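Thiol:disulfide interchange protein (Klebsiella pneumoniae, PDB 6DXN) probably catalyses thiol-disulfide exchange in the periplasm through a thioredoxin-like domain. Local coordinates at residues P23-F28 with M57-Y62; G34-F39 with G151-Y156. All blocks are in the same frame, centred on the assembly; numbering follows the deposited sequence. Where two conformers were deposited one is given.

Overall arrangement
Both contacts are largely buried and sit in the thioredoxin fold, their centres about 12 Å apart; Pro24 and Lys58 are the exposed residues of interaction 1, Pro35 that of interaction 2. Interaction 1 lies within the sheet: three backbone hydrogen bonds join strand 25-29 to strand 60-63 at one edge, with apolar and charged side chains on the two faces. Interaction 2 brings helix 34-41, which starts within the predicted redox-active CxxC motif, against the cis-proline turn leading into strand 154-157, and no hydrogen bond crosses it: ring, methylene and sulfur packing do the work. Strand 154-157 flanks strand 25-29 on its other side, so Glu27, which pairs with Lys61 in interaction 1, packs against Pro153 and Phe155.

Interaction 1 (P23-F28 with M57-Y62); sequences PPLVEF and MKLEKY
Val26, Glu27 and Phe28 pair in parallel with Glu60, Lys61 and Tyr62, joining an inner strand of the thioredoxin-fold sheet to its edge strand 60-63. The backbone bonds alternate: Glu60 N donates to Leu25 O (3.0 Å), Glu27 N to Glu60 O (2.9 Å) and Tyr62 N to Glu27 O (3.1 Å). Before the pairing starts, a water bridges Leu25 N and Lys58 O.

Apolar packing differs by face. On the Val26 and Tyr62 face, Val26 CG2, set anti to the backbone N (CG1 at chi1 62°), lies over the tyrosine ring, 3.8 Å from its centroid, in a CH-pi contact. Phe28 brings CE1 to the edge of the same ring, and helix 131-146 covers this side. Leu25 CD2 meets Leu59 CD1 at 3.8 Å beside helix 173-188.

Charge gathers on the Glu27 and Lys61 face, with Glu27 near, but not touching, the CxxC motif. The two chains run side by side. The stronger salt bridge of Lys61 NZ is to Asp46, whose OD1 also approaches Glu27 OE1; Glu91 is a further partner. The lysine's bridge to Glu27 OE1 is long, at 3.6 Å, while a water accepts from Lys61 NZ and donates to Glu27 OE2 at 2.9 Å.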
loop_
_atom_site.group_PDB
_atom_site.type_symbol
_atom_site.label_atom_id
_atom_site.label_comp_id
_atom_site.label_asym_id
_atom_site.label_seq_id
_atom_site.Cartn_x
_atom_site.Cartn_y
_atom_site.Cartn_z
ATOM N N PRO A 23 11.171 -4.868 1.391
ATOM C CA PRO A 23 10.847 -4.262 0.105
ATOM C C PRO A 23 11.636 -2.968 -0.048
ATOM O O PRO A 23 11.875 -2.254 0.927
ATOM C CB PRO A 23 9.339 -3.989 0.182
ATOM C CG PRO A 23 8.834 -4.958 1.230
ATOM C CD PRO A 23 9.980 -5.155 2.198
ATOM N N PRO A 24 12.152 -2.659 -1.251
ATOM C CA PRO A 24 12.845 -1.393 -1.457
ATOM C C PRO A 24 11.904 -0.216 -1.153
ATOM O O PRO A 24 12.348 0.853 -0.709
ATOM C CB PRO A 24 13.222 -1.423 -2.944
ATOM C CG PRO A 24 13.227 -2.889 -3.317
ATOM C CD PRO A 24 12.184 -3.534 -2.432
ATOM N N LEU A 25 10.608 -0.430 -1.409
ATOM C CA LEU A 25 9.600 0.595 -1.196
ATOM C C LEU A 25 8.247 -0.072 -0.923
ATOM O O LEU A 25 7.730 -0.836 -1.755
ATOM C CB LEU A 25 9.527 1.488 -2.438
ATOM C CG LEU A 25 8.514 2.631 -2.366
ATOM C CD1 LEU A 25 8.920 3.643 -1.306
ATOM C CD2 LEU A 25 8.358 3.305 -3.721
ATOM N N VAL A 26 7.687 0.224 0.253
ATOM C CA VAL A 26 6.419 -0.355 0.640
ATOM C C VAL A 26 5.580 0.721 1.344
ATOM O O VAL A 26 6.108 1.549 2.109
ATOM C CB VAL A 26 6.613 -1.623 1.501
ATOM C CG1 VAL A 26 7.333 -1.340 2.811
ATOM C CG2 VAL A 26 5.293 -2.336 1.776
ATOM N N GLU A 27 4.285 0.719 1.013
ATOM C CA GLU A 27 3.259 1.571 1.596
ATOM C C GLU A 27 2.287 0.652 2.332
ATOM O O GLU A 27 1.603 -0.152 1.697
ATOM C CB GLU A 27 2.531 2.387 0.515
ATOM C CG GLU A 27 1.284 3.129 1.003
ATOM C CD GLU A 27 0.468 3.797 -0.100
ATOM O OE1 GLU A 27 0.758 3.538 -1.289
ATOM O OE2 GLU A 27 -0.448 4.580 0.221
ATOM N N PHE A 28 2.267 0.751 3.662
ATOM C CA PHE A 28 1.304 -0.018 4.432
ATOM C C PHE A 28 -0.014 0.760 4.374
ATOM O O PHE A 28 -0.032 1.968 4.564
ATOM C CB PHE A 28 1.814 -0.297 5.849
ATOM C CG PHE A 28 2.993 -1.243 5.923
ATOM C CD1 PHE A 28 2.806 -2.617 5.877
ATOM C CD2 PHE A 28 4.282 -0.764 6.087
ATOM C CE1 PHE A 28 3.882 -3.487 5.962
ATOM C CE2 PHE A 28 5.360 -1.634 6.176
ATOM C CZ PHE A 28 5.157 -2.991 6.109
HETATM N N MSE A 57 11.740 -1.612 -10.232
HETATM C CA MSE A 57 11.315 -1.279 -8.885
HETATM C C MSE A 57 9.931 -0.704 -8.884
HETATM O O MSE A 57 9.639 0.246 -9.612
HETATM C CB MSE A 57 12.292 -0.269 -8.326
HETATM C CG MSE A 57 11.562 0.967 -7.860
HETATM SE SE MSE A 57 12.680 1.712 -6.441
HETATM C CE MSE A 57 11.609 1.040 -4.944
ATOM N N LYS A 58 9.070 -1.285 -8.041
ATOM C CA LYS A 58 7.686 -0.857 -7.935
ATOM C C LYS A 58 7.387 -0.398 -6.511
ATOM O O LYS A 58 8.146 -0.651 -5.568
ATOM C CB LYS A 58 6.692 -1.997 -8.192
ATOM C CG LYS A 58 6.942 -2.873 -9.410
ATOM C CD LYS A 58 5.724 -3.703 -9.800
ATOM C CE LYS A 58 5.001 -4.351 -8.633
ATOM N NZ LYS A 58 5.889 -5.208 -7.810
ATOM N N LEU A 59 6.259 0.298 -6.391
ATOM C CA LEU A 59 5.710 0.655 -5.127
ATOM C C LEU A 59 4.940 -0.582 -4.667
ATOM O O LEU A 59 3.970 -0.974 -5.322
ATOM C CB LEU A 59 4.774 1.859 -5.290
ATOM C CG LEU A 59 3.899 2.185 -4.077
ATOM C CD1 LEU A 59 4.749 2.559 -2.871
ATOM C CD2 LEU A 59 2.914 3.299 -4.401
ATOM N N GLU A 60 5.417 -1.237 -3.607
ATOM C CA GLU A 60 4.697 -2.400 -3.094
ATOM C C GLU A 60 3.673 -1.915 -2.066
ATOM O O GLU A 60 3.968 -1.097 -1.206
ATOM C CB GLU A 60 5.658 -3.448 -2.531
ATOM C CG GLU A 60 6.402 -4.207 -3.619
ATOM C CD GLU A 60 7.181 -5.419 -3.138
ATOM O OE1 GLU A 60 7.445 -5.509 -1.926
ATOM O OE2 GLU A 60 7.504 -6.286 -3.978
ATOM N N LYS A 61 2.444 -2.399 -2.209
ATOM C CA LYS A 61 1.402 -2.019 -1.286
ATOM C C LYS A 61 1.034 -3.250 -0.464
ATOM O O LYS A 61 0.630 -4.275 -1.006
ATOM C CB LYS A 61 0.224 -1.384 -2.029
ATOM C CG LYS A 61 0.556 -0.059 -2.694
ATOM C CD LYS A 61 -0.629 0.774 -3.087
ATOM C CE LYS A 61 -1.405 1.285 -1.890
ATOM N NZ LYS A 61 -2.478 2.214 -2.307
ATOM N N TYR A 62 1.226 -3.127 0.848
ATOM C CA TYR A 62 0.945 -4.185 1.804
ATOM C C TYR A 62 -0.279 -3.786 2.635
ATOM O O TYR A 62 -0.280 -2.757 3.301
ATOM C CB TYR A 62 2.206 -4.443 2.626
ATOM C CG TYR A 62 3.269 -5.263 1.937
ATOM C CD1 TYR A 62 3.312 -5.415 0.557
ATOM C CD2 TYR A 62 4.327 -5.778 2.664
ATOM C CE1 TYR A 62 4.309 -6.158 -0.062
ATOM C CE2 TYR A 62 5.330 -6.512 2.060
ATOM C CZ TYR A 62 5.330 -6.698 0.694
ATOM O OH TYR A 62 6.341 -7.424 0.120
HETATM O O HOH W 1 9.385 -2.326 -3.271
HETATM O O HOH W 2 -3.214 3.834 0.328
#

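Interaction 2 (G34-F39 with G151-Y156); sequences GPCYAF and GTPSFY
Cys36 SG faces Thr152 and Pro153 where the helix that starts within the predicted redox-active CxxC motif meets the cis-proline turn, a hallmark of the thioredoxin fold. The sulfur sits 3.4 Å from Pro153 N and 3.5 Å from Thr152 CB. With chi1 at -76°, SG is anti to the carbonyl carbon, which turns it out from the helix to the Thr152-Pro153 peptide. That peptide is cis. Cys36 is predicted to form a redox-active disulfide with Cys33, but this model has no such bond.

Pro153 packs against three residues of the helix. Its CD reaches Pro35 CB at 3.8 Å, its CB touches the sulfur, and its CG rises over one face of the Phe39 ring, 3.7 Å from the centroid, in a CH-pi contact. Phe155 completes the row: it meets Phe39 rim to rim, planes at 39°, neither ring covering the other's face, and Phe155 CE1 comes within 3.5 Å of Phe39 CE2.

Farther out, Phe29 packs on Cys36, and Val45 of helix 45-52 touches both phenylalanines, while Thr152 also lies against Cys33. On the backbone side of the turn, Asn165 ND2 hydrogen-bonds Pro153 O.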
loop_
_atom_site.group_PDB
_atom_site.type_symbol
_atom_site.label_atom_id
_atom_site.label_comp_id
_atom_site.label_asym_id
_atom_site.label_seq_id
_atom_site.Cartn_x
_atom_site.Cartn_y
_atom_site.Cartn_z
ATOM N N GLY A 34 -9.236 6.442 5.407
ATOM C CA GLY A 34 -9.592 7.558 4.517
ATOM C C GLY A 34 -8.382 8.087 3.749
ATOM O O GLY A 34 -8.394 8.147 2.520
ATOM N N PRO A 35 -7.312 8.522 4.452
ATOM C CA PRO A 35 -6.095 9.010 3.798
ATOM C C PRO A 35 -5.484 7.967 2.851
ATOM O O PRO A 35 -4.858 8.331 1.864
ATOM C CB PRO A 35 -5.156 9.330 4.967
ATOM C CG PRO A 35 -6.104 9.610 6.116
ATOM C CD PRO A 35 -7.242 8.627 5.915
ATOM N N CYS A 36 -5.672 6.678 3.163
ATOM C CA CYS A 36 -5.158 5.623 2.280
ATOM C C CYS A 36 -5.877 5.716 0.934
ATOM O O CYS A 36 -5.285 5.527 -0.107
ATOM C CB CYS A 36 -5.326 4.226 2.871
ATOM S SG CYS A 36 -4.127 3.846 4.178
ATOM N N TYR A 37 -7.181 5.996 0.994
ATOM C CA TYR A 37 -7.994 6.135 -0.203
ATOM C C TYR A 37 -7.534 7.372 -0.985
ATOM O O TYR A 37 -7.318 7.285 -2.205
ATOM C CB TYR A 37 -9.473 6.182 0.193
ATOM C CG TYR A 37 -10.472 6.269 -0.931
ATOM C CD1 TYR A 37 -10.205 5.744 -2.183
ATOM C CD2 TYR A 37 -11.744 6.766 -0.695
ATOM C CE1 TYR A 37 -11.149 5.783 -3.198
ATOM C CE2 TYR A 37 -12.700 6.808 -1.693
ATOM C CZ TYR A 37 -12.405 6.308 -2.948
ATOM O OH TYR A 37 -13.350 6.346 -3.928
ATOM N N ALA A 38 -7.360 8.496 -0.273
ATOM C CA ALA A 38 -6.949 9.773 -0.897
ATOM C C ALA A 38 -5.583 9.615 -1.593
ATOM O O ALA A 38 -5.363 10.144 -2.693
ATOM C CB ALA A 38 -6.929 10.873 0.144
ATOM N N PHE A 39 -4.686 8.853 -0.968
ATOM C CA PHE A 39 -3.343 8.613 -1.526
ATOM C C PHE A 39 -3.417 7.836 -2.851
ATOM O O PHE A 39 -2.580 8.032 -3.743
ATOM C CB PHE A 39 -2.476 7.915 -0.479
ATOM C CG PHE A 39 -1.750 8.870 0.427
ATOM C CD1 PHE A 39 -2.411 9.933 1.025
ATOM C CD2 PHE A 39 -0.402 8.697 0.696
ATOM C CE1 PHE A 39 -1.728 10.827 1.836
ATOM C CE2 PHE A 39 0.270 9.580 1.527
ATOM C CZ PHE A 39 -0.396 10.639 2.097
ATOM N N GLY A 151 0.429 3.007 11.788
ATOM C CA GLY A 151 -0.470 3.926 11.100
ATOM C C GLY A 151 -0.464 3.707 9.598
ATOM O O GLY A 151 0.444 3.051 9.057
ATOM N N THR A 152 -1.492 4.243 8.928
ATOM C CA THR A 152 -1.630 4.119 7.477
ATOM C C THR A 152 -2.178 5.428 6.905
ATOM O O THR A 152 -2.967 6.105 7.560
ATOM C CB THR A 152 -2.521 2.926 7.096
ATOM O OG1 THR A 152 -3.777 3.047 7.761
ATOM C CG2 THR A 152 -1.914 1.585 7.450
ATOM N N PRO A 153 -1.746 5.791 5.690
ATOM C CA PRO A 153 -0.779 5.043 4.901
ATOM C C PRO A 153 0.636 5.317 5.434
ATOM O O PRO A 153 0.938 6.438 5.845
ATOM C CB PRO A 153 -0.978 5.545 3.469
ATOM C CG PRO A 153 -1.425 6.976 3.669
ATOM C CD PRO A 153 -2.253 6.937 4.931
ATOM N N SER A 154 1.477 4.279 5.441
ATOM C CA SER A 154 2.817 4.396 5.987
ATOM C C SER A 154 3.840 3.923 4.950
ATOM O O SER A 154 3.797 2.792 4.513
ATOM C CB SER A 154 2.902 3.634 7.282
ATOM O OG SER A 154 4.047 3.998 8.033
ATOM N N PHE A 155 4.755 4.821 4.562
ATOM C CA PHE A 155 5.790 4.493 3.562
ATOM C C PHE A 155 7.129 4.200 4.255
ATOM O O PHE A 155 7.535 4.931 5.165
ATOM C CB PHE A 155 5.959 5.637 2.563
ATOM C CG PHE A 155 4.744 5.940 1.724
ATOM C CD1 PHE A 155 3.644 6.580 2.277
ATOM C CD2 PHE A 155 4.711 5.619 0.379
ATOM C CE1 PHE A 155 2.524 6.860 1.507
ATOM C CE2 PHE A 155 3.594 5.914 -0.392
ATOM C CZ PHE A 155 2.507 6.536 0.172
ATOM N N TYR A 156 7.783 3.115 3.810
ATOM C CA TYR A 156 9.104 2.674 4.285
ATOM C C TYR A 156 10.030 2.462 3.081
ATOM O O TYR A 156 9.673 1.763 2.138
ATOM C CB TYR A 156 9.007 1.384 5.103
ATOM C CG TYR A 156 8.308 1.530 6.429
ATOM C CD1 TYR A 156 6.929 1.590 6.497
ATOM C CD2 TYR A 156 9.023 1.598 7.616
ATOM C CE1 TYR A 156 6.273 1.724 7.708
ATOM C CE2 TYR A 156 8.380 1.731 8.838
ATOM C CZ TYR A 156 7.000 1.794 8.882
ATOM O OH TYR A 156 6.342 1.929 10.068
#